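Local coordinates for transcription anti-terminator antagonist UpxZ (Bacteroides uniformis ATCC 8492, PDB 4EPZ), which probably acts as an antagonist of transcription anti-termination and so takes part in regulating capsular polysaccharide synthesis, at residues M15-L19 with L37-V41; L67-N71 with W110-E114; I56-G60 with I94-L98; R8-L12 with R44-L48; K104-T109 with E123-I128. All coordinates share one frame; numbering follows the deposited sequence.

Contact 1 of 5, residues M15-L19 with L37-V41; sequences MAHEL and LNKEV
Selenomethionine Met15 and Leu19 of helix 5-20 lean on Leu37, Glu40 and Val41 of helix 32-49. The two segments form part of a helical hairpin: their axes approach to 10.2 Å and run at 148°, close to antiparallel. Met15 can be followed outward. Its CB stands 4.1 Å from Val41 CG2. With CG anti to the backbone N (chi1 -160°), the chain reaches the partner helix, and CG touches Val41 CG2 at 3.6 Å and Leu37 CD1 at 3.9 Å. Beyond it SE rests against the carboxylate carbon of Glu40, after which a bend at chi3 brings CE to Glu40 OE2. A second conformer exists for Met15, and these touches describe one of the two.

Glu40 extends across the Met15 chain at about a right angle, and its OE2 forms a salt bridge with Arg44. If an alanine stood at Glu40, Arg44 would probably lose this carboxylate and the selenium end of Met15 the wall it lies on.

Leu19 fills the other half of the contact. The amide of Asn38, itself held by Phe34 O and Ile74 N, lies across both of its methyls. Leu19 CD1 reaches Leu37 CD2 at 3.9 Å, while Leu19 CD2 sits 3.7 Å from Val41 CG2, the methyl that Met15 CG also touches.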
# COMPACT_ATOMS: atom_id res chain seq x y z
N MSE A 15 -9.17 -0.28 -6.82
CA MSE A 15 -8.66 -0.12 -8.18
C MSE A 15 -7.17 -0.38 -8.27
O MSE A 15 -6.73 -1.05 -9.23
CB MSE A 15 -8.98 1.27 -8.73
CG MSE A 15 -8.92 1.30 -10.24
SE MSE A 15 -9.49 2.99 -10.92
CE MSE A 15 -11.46 2.65 -10.93
N ALA A 16 -6.40 0.10 -7.27
CA ALA A 16 -4.96 -0.12 -7.26
C ALA A 16 -4.68 -1.63 -7.12
O ALA A 16 -3.82 -2.16 -7.82
CB ALA A 16 -4.29 0.66 -6.13
N HIS A 17 -5.44 -2.31 -6.26
CA HIS A 17 -5.31 -3.76 -6.09
C HIS A 17 -5.59 -4.49 -7.41
O HIS A 17 -4.82 -5.36 -7.80
CB HIS A 17 -6.26 -4.27 -5.01
CG HIS A 17 -6.12 -5.73 -4.78
ND1 HIS A 17 -6.98 -6.64 -5.36
CD2 HIS A 17 -5.18 -6.41 -4.07
CE1 HIS A 17 -6.56 -7.83 -4.97
NE2 HIS A 17 -5.50 -7.75 -4.18
N GLU A 18 -6.69 -4.11 -8.07
CA GLU A 18 -7.15 -4.67 -9.36
C GLU A 18 -6.04 -4.56 -10.40
O GLU A 18 -5.73 -5.53 -11.10
CB GLU A 18 -8.41 -3.92 -9.84
CG GLU A 18 -8.99 -4.42 -11.16
CD GLU A 18 -10.15 -3.66 -11.77
OE1 GLU A 18 -10.55 -2.61 -11.22
OE2 GLU A 18 -10.65 -4.12 -12.82
N LEU A 19 -5.44 -3.37 -10.48
CA LEU A 19 -4.39 -3.07 -11.43
C LEU A 19 -3.15 -3.93 -11.16
O LEU A 19 -2.59 -4.50 -12.10
CB LEU A 19 -4.07 -1.57 -11.38
CG LEU A 19 -3.01 -0.99 -12.33
CD1 LEU A 19 -3.21 -1.46 -13.80
CD2 LEU A 19 -3.02 0.52 -12.25
N LEU A 37 -6.82 2.64 -17.31
CA LEU A 37 -6.79 2.14 -15.94
C LEU A 37 -5.56 2.67 -15.18
O LEU A 37 -5.70 3.05 -14.01
CB LEU A 37 -6.80 0.60 -15.92
CG LEU A 37 -7.04 -0.05 -14.53
CD1 LEU A 37 -8.39 0.36 -13.94
CD2 LEU A 37 -6.98 -1.57 -14.62
N ASN A 38 -4.38 2.66 -15.82
CA ASN A 38 -3.19 3.20 -15.17
C ASN A 38 -3.34 4.68 -14.95
O ASN A 38 -2.90 5.18 -13.91
CB ASN A 38 -1.92 2.92 -15.98
CG ASN A 38 -1.35 1.59 -15.66
OD1 ASN A 38 -0.60 1.42 -14.70
ND2 ASN A 38 -1.74 0.60 -16.44
N LYS A 39 -3.98 5.38 -15.93
CA LYS A 39 -4.20 6.83 -15.87
C LYS A 39 -5.21 7.15 -14.77
O LYS A 39 -5.01 8.09 -14.02
CB LYS A 39 -4.68 7.37 -17.24
CG LYS A 39 -4.95 8.89 -17.31
CD LYS A 39 -3.71 9.75 -17.04
CE LYS A 39 -3.93 11.21 -17.37
NZ LYS A 39 -3.93 11.46 -18.83
N GLU A 40 -6.30 6.39 -14.71
CA GLU A 40 -7.33 6.62 -13.71
C GLU A 40 -6.78 6.45 -12.29
O GLU A 40 -7.12 7.24 -11.40
CB GLU A 40 -8.53 5.72 -13.90
CG GLU A 40 -9.69 6.21 -13.04
CD GLU A 40 -11.01 5.51 -13.19
OE1 GLU A 40 -11.21 4.79 -14.19
OE2 GLU A 40 -11.85 5.68 -12.27
N VAL A 41 -5.95 5.41 -12.07
CA VAL A 41 -5.33 5.21 -10.74
C VAL A 41 -4.43 6.43 -10.42
O VAL A 41 -4.50 6.95 -9.30
CB VAL A 41 -4.59 3.85 -10.60
CG1 VAL A 41 -3.72 3.81 -9.34
CG2 VAL A 41 -5.59 2.69 -10.61

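Contact 2 of 5, residues L67-N71 with W110-E114; sequences LMGYN and WGYSE
Asn71 and Glu114 supply the direct hydrogen bond between segments 67-71 and 110-114 of helices 56-72 and 102-115. Asn71 ND2 donates to Glu114 OE2 at 2.8 Å with an N-H...O angle of 151°; the oxygen lies in the amide plane and is met on its anti side. The second N-H of ND2 turns back to Leu67 O, also at 2.8 Å, reaching that carbonyl from the face opposite the one used by Asn71 N. Two bonds therefore fix the amide's rotation. Asn71 OD1 accepts from water 1, which also donates to Ser113 OG. OD1 and Glu114 OE2 are both acceptors, only 3.1 Å apart, and Lys84 probably offsets their closeness: it makes a salt bridge to Glu114 OE2 and a weak hydrogen bond to Asn71 OD1. A calcium ion lies about 4 Å from the Glu114 side chain.

Aromatic contacts centre on Trp110. Met68 CG stands over one face of its indole, 4.0 Å from the centroid of the five-membered ring and 17° off the normal, a CH-pi contact displaced toward the rim. The selenium follows obliquely. Asn71 CB meets the six-membered ring at CZ3, 3.6 Å away, while Phe150 adds an edge-to-face contact from helix 138-152.

Among the apolar contacts, Leu67 uses its two methyls separately, CD2 against Trp110 CB at 3.8 Å and CD1 against Glu114 CG at 4.0 Å. The segment axes cross at 48°, and the result is a Met-aromatic contact beside a polar network, in the buried centre of an all-helical fold.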
# COMPACT_ATOMS: atom_id res chain seq x y z
N LEU A 67 -0.55 5.18 -1.14
CA LEU A 67 0.66 4.37 -1.32
C LEU A 67 0.42 3.28 -2.34
O LEU A 67 1.27 3.02 -3.21
CB LEU A 67 1.12 3.77 0.02
CG LEU A 67 2.60 3.50 0.21
CD1 LEU A 67 3.47 4.67 -0.31
CD2 LEU A 67 2.89 3.19 1.70
N MSE A 68 -0.73 2.61 -2.22
CA MSE A 68 -1.12 1.57 -3.17
C MSE A 68 -1.29 2.15 -4.60
O MSE A 68 -0.76 1.56 -5.55
CB MSE A 68 -2.42 0.89 -2.72
CG MSE A 68 -2.21 0.06 -1.48
SE MSE A 68 -3.80 -0.93 -1.04
CE MSE A 68 -3.88 -2.11 -2.59
N GLY A 69 -1.95 3.30 -4.71
CA GLY A 69 -2.23 3.99 -5.97
C GLY A 69 -0.95 4.35 -6.70
O GLY A 69 -0.77 3.96 -7.86
N TYR A 70 -0.05 5.06 -6.01
CA TYR A 70 1.22 5.47 -6.63
C TYR A 70 2.14 4.25 -6.92
O TYR A 70 2.92 4.29 -7.87
CB TYR A 70 1.94 6.53 -5.80
CG TYR A 70 1.31 7.91 -5.88
CD1 TYR A 70 1.10 8.54 -7.11
CD2 TYR A 70 0.94 8.60 -4.73
CE1 TYR A 70 0.50 9.80 -7.19
CE2 TYR A 70 0.36 9.87 -4.79
CZ TYR A 70 0.14 10.46 -6.02
OH TYR A 70 -0.43 11.71 -6.08
N ASN A 71 2.00 3.15 -6.17
CA ASN A 71 2.79 1.96 -6.50
C ASN A 71 2.17 1.21 -7.66
O ASN A 71 2.91 0.60 -8.42
CB ASN A 71 2.95 1.01 -5.32
CG ASN A 71 4.15 1.39 -4.50
OD1 ASN A 71 5.31 1.21 -4.94
ND2 ASN A 71 3.91 2.10 -3.41
N TRP A 110 3.06 -2.29 3.18
CA TRP A 110 3.38 -1.29 2.16
C TRP A 110 4.45 -0.31 2.64
O TRP A 110 5.33 0.06 1.86
CB TRP A 110 2.13 -0.54 1.72
CG TRP A 110 1.37 -1.36 0.73
CD1 TRP A 110 0.30 -2.16 0.98
CD2 TRP A 110 1.77 -1.63 -0.62
NE1 TRP A 110 -0.07 -2.83 -0.17
CE2 TRP A 110 0.83 -2.54 -1.17
CE3 TRP A 110 2.78 -1.13 -1.46
CZ2 TRP A 110 0.89 -2.98 -2.49
CZ3 TRP A 110 2.84 -1.56 -2.78
CH2 TRP A 110 1.93 -2.50 -3.27
N GLY A 111 4.39 0.10 3.90
CA GLY A 111 5.40 1.00 4.46
C GLY A 111 6.76 0.34 4.49
O GLY A 111 7.77 0.94 4.07
N TYR A 112 6.81 -0.95 4.86
CA TYR A 112 8.09 -1.71 4.81
C TYR A 112 8.61 -1.78 3.36
O TYR A 112 9.83 -1.65 3.13
CB TYR A 112 7.86 -3.13 5.37
CG TYR A 112 9.03 -4.07 5.13
CD1 TYR A 112 10.18 -3.98 5.90
CD2 TYR A 112 8.97 -5.05 4.15
CE1 TYR A 112 11.26 -4.84 5.68
CE2 TYR A 112 10.05 -5.89 3.89
CZ TYR A 112 11.18 -5.80 4.69
OH TYR A 112 12.22 -6.67 4.48
N SER A 113 7.72 -2.00 2.38
CA SER A 113 8.21 -2.13 0.99
C SER A 113 8.93 -0.88 0.49
O SER A 113 9.78 -0.98 -0.41
CB SER A 113 7.04 -2.41 0.06
OG SER A 113 6.30 -1.24 -0.25
N GLU A 114 8.57 0.28 1.04
CA GLU A 114 9.13 1.57 0.63
C GLU A 114 10.38 1.95 1.40
O GLU A 114 11.16 2.76 0.91
CB GLU A 114 8.12 2.69 0.83
CG GLU A 114 6.97 2.64 -0.17
CD GLU A 114 7.30 3.04 -1.59
OE1 GLU A 114 8.32 3.73 -1.80
OE2 GLU A 114 6.55 2.63 -2.50
O HOH W 1 6.63 -0.44 -2.80

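Contact 3 of 5, residues I56-G60 with I94-L98; sequences IEEEG and IMSQL
Ile94 drives its CD1 methyl into the backbone of Gly60, and torsions explain how it gets there. Its CG1 takes the crowded position between the backbone N and the carbonyl carbon (chi1 65°), and the chain then extends (chi2 167°), placing CD1 3.5 Å from Gly60 N and 3.6 Å from Gly60 CA. Glycine suits this approach: a CB there would point toward the loop, and would stand close to both Ile94 CD1 and Leu98 CD1. The CG2 branch of Ile94 goes another way and stands 4.1 Å from Ile56 CG2.

Glu59 contributes only its aliphatic part. Its CG leaves anti to the backbone N and passes Ile94 CD1 at 3.9 Å; a bend at chi2 (66°) then directs the carboxylate toward Arg90, with which it forms a salt bridge.

Ile56, at the start of helix 56-72, adopts the same torsional arrangement as Ile94. Its CG2 faces the amide oxygen of Gln97, OE1, at 3.7 Å, while CD1 meets Gln97 O at 3.3 Å and also touches Gln97 CB. A second conformer is present for Ile56, so these touches describe one of its states. Leu98, with CG anti to its carbonyl carbon, brings CD2 to 3.8 Å from Ile56 O. That carbonyl oxygen also accepts the helical bond from Gly60 N at 2.8 Å.

The contact is made by van der Waals touches, many of them of methyls on backbone or amide atoms. It seats the first turn of helix 56-72 on the connection between helices 80-92 and 102-115, whose residues 95-97 have helical backbone angles without regular helix bonding: a helix-to-loop junction at the periphery of the all-helical fold.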
# COMPACT_ATOMS: atom_id res chain seq x y z
N ILE A 56 -7.80 9.22 12.78
CA ILE A 56 -6.73 8.26 12.47
C ILE A 56 -7.16 7.12 11.56
O ILE A 56 -6.37 6.75 10.69
CB ILE A 56 -5.95 7.70 13.67
CG1 ILE A 56 -6.86 6.90 14.64
CG2 ILE A 56 -5.15 8.83 14.35
CD1 ILE A 56 -6.16 6.14 15.71
N GLU A 57 -8.38 6.61 11.69
CA GLU A 57 -8.82 5.52 10.78
C GLU A 57 -9.00 6.06 9.35
O GLU A 57 -8.60 5.39 8.39
CB GLU A 57 -10.13 4.89 11.32
CG GLU A 57 -10.59 3.71 10.48
CD GLU A 57 -11.86 2.98 10.91
OE1 GLU A 57 -12.28 3.13 12.07
OE2 GLU A 57 -12.45 2.28 10.05
N GLU A 58 -9.57 7.26 9.20
CA GLU A 58 -9.75 7.84 7.87
C GLU A 58 -8.36 8.14 7.27
O GLU A 58 -8.09 7.76 6.13
CB GLU A 58 -10.61 9.08 7.96
CG GLU A 58 -10.89 9.63 6.58
CD GLU A 58 -11.79 10.84 6.66
OE1 GLU A 58 -11.30 11.90 7.09
OE2 GLU A 58 -13.00 10.68 6.42
N GLU A 59 -7.46 8.76 8.06
CA GLU A 59 -6.09 9.04 7.65
C GLU A 59 -5.36 7.73 7.23
O GLU A 59 -4.72 7.73 6.18
CB GLU A 59 -5.34 9.79 8.77
CG GLU A 59 -3.89 10.19 8.45
CD GLU A 59 -3.59 11.20 7.35
OE1 GLU A 59 -4.52 11.60 6.60
OE2 GLU A 59 -2.42 11.65 7.27
N GLY A 60 -5.50 6.63 7.98
CA GLY A 60 -4.91 5.35 7.59
C GLY A 60 -5.40 4.89 6.23
O GLY A 60 -4.62 4.44 5.39
N ILE A 94 0.90 8.18 12.43
CA ILE A 94 -0.32 7.61 13.03
C ILE A 94 -0.15 6.12 13.40
O ILE A 94 -1.03 5.59 14.08
CB ILE A 94 -1.56 7.77 12.07
CG1 ILE A 94 -1.39 6.96 10.75
CG2 ILE A 94 -1.87 9.25 11.85
CD1 ILE A 94 -2.64 6.82 9.91
N MSE A 95 0.90 5.43 12.90
CA MSE A 95 1.01 3.97 13.05
C MSE A 95 0.80 3.48 14.49
O MSE A 95 -0.00 2.57 14.70
CB MSE A 95 2.37 3.46 12.51
CG MSE A 95 2.46 1.95 12.48
SE MSE A 95 1.31 1.30 11.06
CE MSE A 95 2.52 1.51 9.66
N SER A 96 1.46 4.12 15.48
CA SER A 96 1.37 3.68 16.89
C SER A 96 -0.05 3.84 17.48
O SER A 96 -0.40 3.16 18.45
CB SER A 96 2.41 4.40 17.73
OG SER A 96 2.14 5.79 17.81
N GLN A 97 -0.89 4.68 16.87
CA GLN A 97 -2.26 4.89 17.37
C GLN A 97 -3.27 3.92 16.77
O GLN A 97 -4.38 3.80 17.28
CB GLN A 97 -2.68 6.31 17.06
CG GLN A 97 -1.88 7.39 17.82
CD GLN A 97 -2.33 8.75 17.34
OE1 GLN A 97 -3.44 9.20 17.63
NE2 GLN A 97 -1.52 9.38 16.50
N LEU A 98 -2.94 3.28 15.65
CA LEU A 98 -3.90 2.40 15.02
C LEU A 98 -4.04 1.09 15.77
O LEU A 98 -3.04 0.46 16.11
CB LEU A 98 -3.50 2.11 13.56
CG LEU A 98 -3.70 3.26 12.58
CD1 LEU A 98 -2.95 2.97 11.27
CD2 LEU A 98 -5.19 3.47 12.28

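Contact 4 of 5, residues R8-L12 with R44-L48; sequences RALEL and RSDSL
Arg44 NH1 is gripped twice at the edge of its guanidinium: Glu11 OE1 accepts from it at 2.8 Å with a nearly straight N-H...O angle of 166°, and water 2 accepts at 2.7 Å. Both oxygens lie near the guanidinium plane, and Glu11 offers its anti lone pair, its carboxylate turned 73° from that plane. Water 2 also donates to Arg8 O, so the backbone of helix 5-20 joins the bridge. This salt bridge spans the antiparallel pair of helices 5-20 and 32-49, whose segment axes lie 10.5 Å apart at 151°.

Arg44 runs extended from CG to NE, and its NE is engaged by Glu40 of its own helix. Glu11 thus supplies the interhelical charge, Glu40 the intrahelical one. With an alanine in place of Glu11, that interhelical charge pair would be lost, and Arg44 NH1 would probably be left to water 2 alone among the groups gripping it here.

Between the polar ends lies Leu12. Its CD1 touches Arg44 CB at 3.8 Å, and its CD2 sits 3.5 Å from Ser45 OG, a hydroxyl hydrogen-bonded to Val41 O. Leu12 CD2 also meets Leu48 CD1 at 3.9 Å.

Arg8 takes the other end. A bend at chi3 lays its guanidinium over Leu48, and the NH2 group shares water 3 with Ser47 O. Arg8 and Ser47 each have a second conformer, so this end is described for one state: there, Leu48 CD2 lies beneath the centre of the Arg8 guanidinium, 3.5 Å from its plane.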
# COMPACT_ATOMS: atom_id res chain seq x y z
N ARG A 8 -13.89 7.50 -1.69
CA ARG A 8 -12.85 7.73 -2.70
C ARG A 8 -11.60 6.89 -2.37
O ARG A 8 -11.02 6.26 -3.25
CB ARG A 8 -12.50 9.23 -2.76
CG ARG A 8 -13.58 10.11 -3.41
CD ARG A 8 -13.30 11.61 -3.20
NE ARG A 8 -12.08 12.04 -3.89
CZ ARG A 8 -11.41 13.16 -3.64
NH1 ARG A 8 -11.85 14.01 -2.72
NH2 ARG A 8 -10.30 13.44 -4.30
N ALA A 9 -11.19 6.88 -1.10
CA ALA A 9 -10.00 6.11 -0.69
C ALA A 9 -10.23 4.61 -0.86
O ALA A 9 -9.33 3.90 -1.33
CB ALA A 9 -9.64 6.41 0.77
N LEU A 10 -11.41 4.12 -0.45
CA LEU A 10 -11.68 2.69 -0.59
C LEU A 10 -11.74 2.31 -2.06
O LEU A 10 -11.28 1.22 -2.40
CB LEU A 10 -12.95 2.27 0.16
CG LEU A 10 -12.93 2.55 1.69
CD1 LEU A 10 -14.31 2.30 2.30
CD2 LEU A 10 -11.81 1.74 2.42
N GLU A 11 -12.29 3.21 -2.93
CA GLU A 11 -12.37 2.97 -4.38
C GLU A 11 -10.96 2.86 -4.95
O GLU A 11 -10.69 1.93 -5.69
CB GLU A 11 -13.13 4.11 -5.07
CG GLU A 11 -14.63 3.97 -5.08
CD GLU A 11 -15.40 5.20 -5.56
OE1 GLU A 11 -14.79 6.10 -6.18
OE2 GLU A 11 -16.63 5.24 -5.32
N LEU A 12 -10.07 3.79 -4.56
CA LEU A 12 -8.68 3.79 -4.99
C LEU A 12 -7.97 2.53 -4.49
O LEU A 12 -7.23 1.94 -5.26
CB LEU A 12 -7.93 5.04 -4.51
CG LEU A 12 -6.48 5.18 -5.01
CD1 LEU A 12 -6.37 5.03 -6.57
CD2 LEU A 12 -5.87 6.51 -4.57
N ARG A 44 -6.79 9.55 -9.69
CA ARG A 44 -7.43 9.39 -8.37
C ARG A 44 -6.42 9.61 -7.23
O ARG A 44 -6.75 10.26 -6.24
CB ARG A 44 -8.08 8.02 -8.24
CG ARG A 44 -9.38 7.90 -9.07
CD ARG A 44 -9.91 6.50 -8.93
NE ARG A 44 -11.24 6.33 -9.53
CZ ARG A 44 -12.39 6.32 -8.86
NH1 ARG A 44 -12.40 6.53 -7.55
NH2 ARG A 44 -13.54 6.11 -9.49
N SER A 45 -5.21 9.09 -7.37
CA SER A 45 -4.15 9.28 -6.37
C SER A 45 -3.81 10.77 -6.27
O SER A 45 -3.81 11.31 -5.16
CB SER A 45 -2.92 8.46 -6.73
OG SER A 45 -3.24 7.08 -6.77
N ASP A 46 -3.61 11.44 -7.42
CA ASP A 46 -3.30 12.87 -7.44
C ASP A 46 -4.43 13.69 -6.80
O ASP A 46 -4.14 14.59 -6.02
CB ASP A 46 -3.02 13.35 -8.87
CG ASP A 46 -1.63 12.99 -9.36
OD1 ASP A 46 -0.76 12.64 -8.51
OD2 ASP A 46 -1.38 13.11 -10.58
N SER A 47 -5.70 13.35 -7.08
CA SER A 47 -6.83 14.09 -6.52
C SER A 47 -6.88 13.96 -4.98
O SER A 47 -7.14 14.93 -4.28
CB SER A 47 -8.14 13.62 -7.15
OG SER A 47 -9.24 14.29 -6.58
N LEU A 48 -6.62 12.75 -4.46
CA LEU A 48 -6.68 12.50 -3.02
C LEU A 48 -5.45 12.95 -2.24
O LEU A 48 -5.53 13.16 -1.03
CB LEU A 48 -6.88 10.99 -2.81
CG LEU A 48 -8.33 10.47 -2.93
CD1 LEU A 48 -8.36 8.94 -2.87
CD2 LEU A 48 -9.24 11.02 -1.79
O HOH W 2 -10.50 7.33 -5.73
O HOH W 3 -9.74 16.23 -3.72

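Contact 5 of 5, residues K104-T109 with E123-I128; sequences KMRLLT and EAHQLI
Leu108 bulges into the shallow place left by Ala124. The CA atoms of these two residues are 5.9 Å apart, the nearest pair across the segments, and their CB atoms meet at 4.0 Å; the small alanine side chain is consistent with so close an approach. The Leu108 methyls spread over the neighbouring Glu123: CD1 lies against CG, and CD2 against the carboxylate.

Leu127 is the reciprocal bump. Its CD1 fits over the backbone at Met105 N, 3.7 Å away, flanked by Met105 CB and by Leu108 CD1 at 4.0 Å. The pair is an antiparallel helical hairpin, helix 102-115 returning as helix 118-129, with segment axes 9.5 Å apart at 149°.

Selenomethionine Met105 fills the next hollow. A bend at chi2 (67°) turns its chain across the partner helix, so that SE rests 3.5 Å from Ala124 O and CE ends against Ile128 CG1 at 3.6 Å. Ile143 of helix 138-152 and Trp131 also touch Met105.

On another flank, the extended Lys104 carries NZ to Glu123 OE2 at 3.3 Å, a salt bridge whose hydrogen bond is weak. Water 4 links the same two groups, accepting from NZ at 2.7 Å and donating to OE2. The buried ammonium also bonds to Leu98 O, which ties it to the loop before helix 102-115.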
# COMPACT_ATOMS: atom_id res chain seq x y z
N LYS A 104 -4.04 -1.89 9.35
CA LYS A 104 -2.73 -1.67 9.99
C LYS A 104 -1.73 -2.64 9.37
O LYS A 104 -0.61 -2.22 9.03
CB LYS A 104 -2.81 -1.81 11.51
CG LYS A 104 -1.49 -1.39 12.15
CD LYS A 104 -1.60 -1.35 13.67
CE LYS A 104 -0.36 -0.67 14.20
NZ LYS A 104 -0.45 -0.48 15.67
N MSE A 105 -2.14 -3.90 9.16
CA MSE A 105 -1.25 -4.88 8.52
C MSE A 105 -0.81 -4.41 7.11
O MSE A 105 0.37 -4.47 6.75
CB MSE A 105 -1.95 -6.23 8.40
CG MSE A 105 -1.09 -7.29 7.72
SE MSE A 105 0.46 -7.76 8.86
CE MSE A 105 1.39 -8.75 7.38
N ARG A 106 -1.77 -3.93 6.33
CA ARG A 106 -1.48 -3.43 4.96
C ARG A 106 -0.57 -2.21 5.01
O ARG A 106 0.36 -2.12 4.22
CB ARG A 106 -2.79 -3.13 4.22
CG ARG A 106 -3.53 -4.45 3.89
CD ARG A 106 -4.94 -4.16 3.46
NE ARG A 106 -5.51 -5.30 2.73
CZ ARG A 106 -6.78 -5.36 2.32
NH1 ARG A 106 -7.62 -4.38 2.61
NH2 ARG A 106 -7.21 -6.42 1.65
N LEU A 107 -0.77 -1.31 5.98
CA LEU A 107 0.09 -0.12 6.08
C LEU A 107 1.52 -0.54 6.48
O LEU A 107 2.51 0.00 5.96
CB LEU A 107 -0.46 0.86 7.10
CG LEU A 107 -1.66 1.68 6.64
CD1 LEU A 107 -2.33 2.35 7.85
CD2 LEU A 107 -1.22 2.79 5.65
N LEU A 108 1.63 -1.47 7.43
CA LEU A 108 2.97 -1.95 7.83
C LEU A 108 3.68 -2.60 6.66
O LEU A 108 4.87 -2.34 6.47
CB LEU A 108 2.91 -2.95 8.98
CG LEU A 108 2.46 -2.44 10.36
CD1 LEU A 108 1.97 -3.61 11.21
CD2 LEU A 108 3.64 -1.71 11.07
N THR A 109 2.94 -3.39 5.83
CA THR A 109 3.56 -4.12 4.73
C THR A 109 3.98 -3.15 3.63
O THR A 109 5.11 -3.20 3.14
CB THR A 109 2.60 -5.22 4.25
OG1 THR A 109 2.35 -6.07 5.35
CG2 THR A 109 3.19 -6.00 3.09
N GLU A 123 6.90 -5.67 13.40
CA GLU A 123 5.54 -5.45 13.87
C GLU A 123 4.51 -6.20 12.99
O GLU A 123 3.57 -6.79 13.52
CB GLU A 123 5.25 -3.96 13.90
CG GLU A 123 3.91 -3.67 14.51
CD GLU A 123 3.66 -2.22 14.84
OE1 GLU A 123 4.58 -1.38 14.67
OE2 GLU A 123 2.53 -1.91 15.29
N ALA A 124 4.73 -6.23 11.66
CA ALA A 124 3.88 -6.95 10.73
C ALA A 124 3.88 -8.46 11.06
O ALA A 124 2.80 -9.06 11.11
CB ALA A 124 4.34 -6.71 9.30
N HIS A 125 5.07 -9.06 11.36
CA HIS A 125 5.09 -10.49 11.74
C HIS A 125 4.38 -10.75 13.07
O HIS A 125 3.77 -11.81 13.23
CB HIS A 125 6.52 -11.04 11.76
CG HIS A 125 7.00 -11.32 10.38
ND1 HIS A 125 6.51 -12.39 9.65
CD2 HIS A 125 7.82 -10.60 9.59
CE1 HIS A 125 7.09 -12.32 8.46
NE2 HIS A 125 7.91 -11.27 8.39
N GLN A 126 4.40 -9.78 14.01
CA GLN A 126 3.70 -9.92 15.29
C GLN A 126 2.19 -9.93 15.06
O GLN A 126 1.47 -10.68 15.73
CB GLN A 126 4.10 -8.81 16.27
CG GLN A 126 5.48 -9.02 16.89
CD GLN A 126 5.86 -7.92 17.86
OE1 GLN A 126 5.85 -6.73 17.52
NE2 GLN A 126 6.24 -8.29 19.08
N LEU A 127 1.70 -9.12 14.09
CA LEU A 127 0.27 -9.09 13.77
C LEU A 127 -0.14 -10.43 13.16
O LEU A 127 -1.17 -11.00 13.54
CB LEU A 127 -0.03 -7.96 12.78
CG LEU A 127 -0.72 -6.73 13.31
CD1 LEU A 127 -1.19 -5.88 12.17
CD2 LEU A 127 -1.90 -7.08 14.27
N ILE A 128 0.70 -10.96 12.27
CA ILE A 128 0.43 -12.25 11.63
C ILE A 128 0.24 -13.34 12.71
O ILE A 128 -0.70 -14.15 12.62
CB ILE A 128 1.54 -12.66 10.61
CG1 ILE A 128 1.51 -11.76 9.37
CG2 ILE A 128 1.38 -14.14 10.15
CD1 ILE A 128 2.78 -11.93 8.39
O HOH W 4 2.03 0.26 16.40

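In the fold
Contacts 4 and 1 lie along the same pair, helices 5-20 and 32-49, with centres 10 Å apart; in sequence contact 1 falls within the span that contact 4 closes. Helix 56-72 follows and serves both contact 3 at its start and contact 2 near its end, 16 Å apart between centres. Contact 2 is the central one, about 4 Å from the middle of the chain, and touches both contacts 1 and 4. Helix 102-115 carries contact 5, which meets contact 3 through Lys104, and then, in the adjoining residues, contact 2. Contacts 1 and 5 lie on opposite sides of the centre, with centres 24 Å apart; helix 56-72 packs on both hairpins, 5-20/32-49 and 102-115/118-129, joining them into one compact all-helical body.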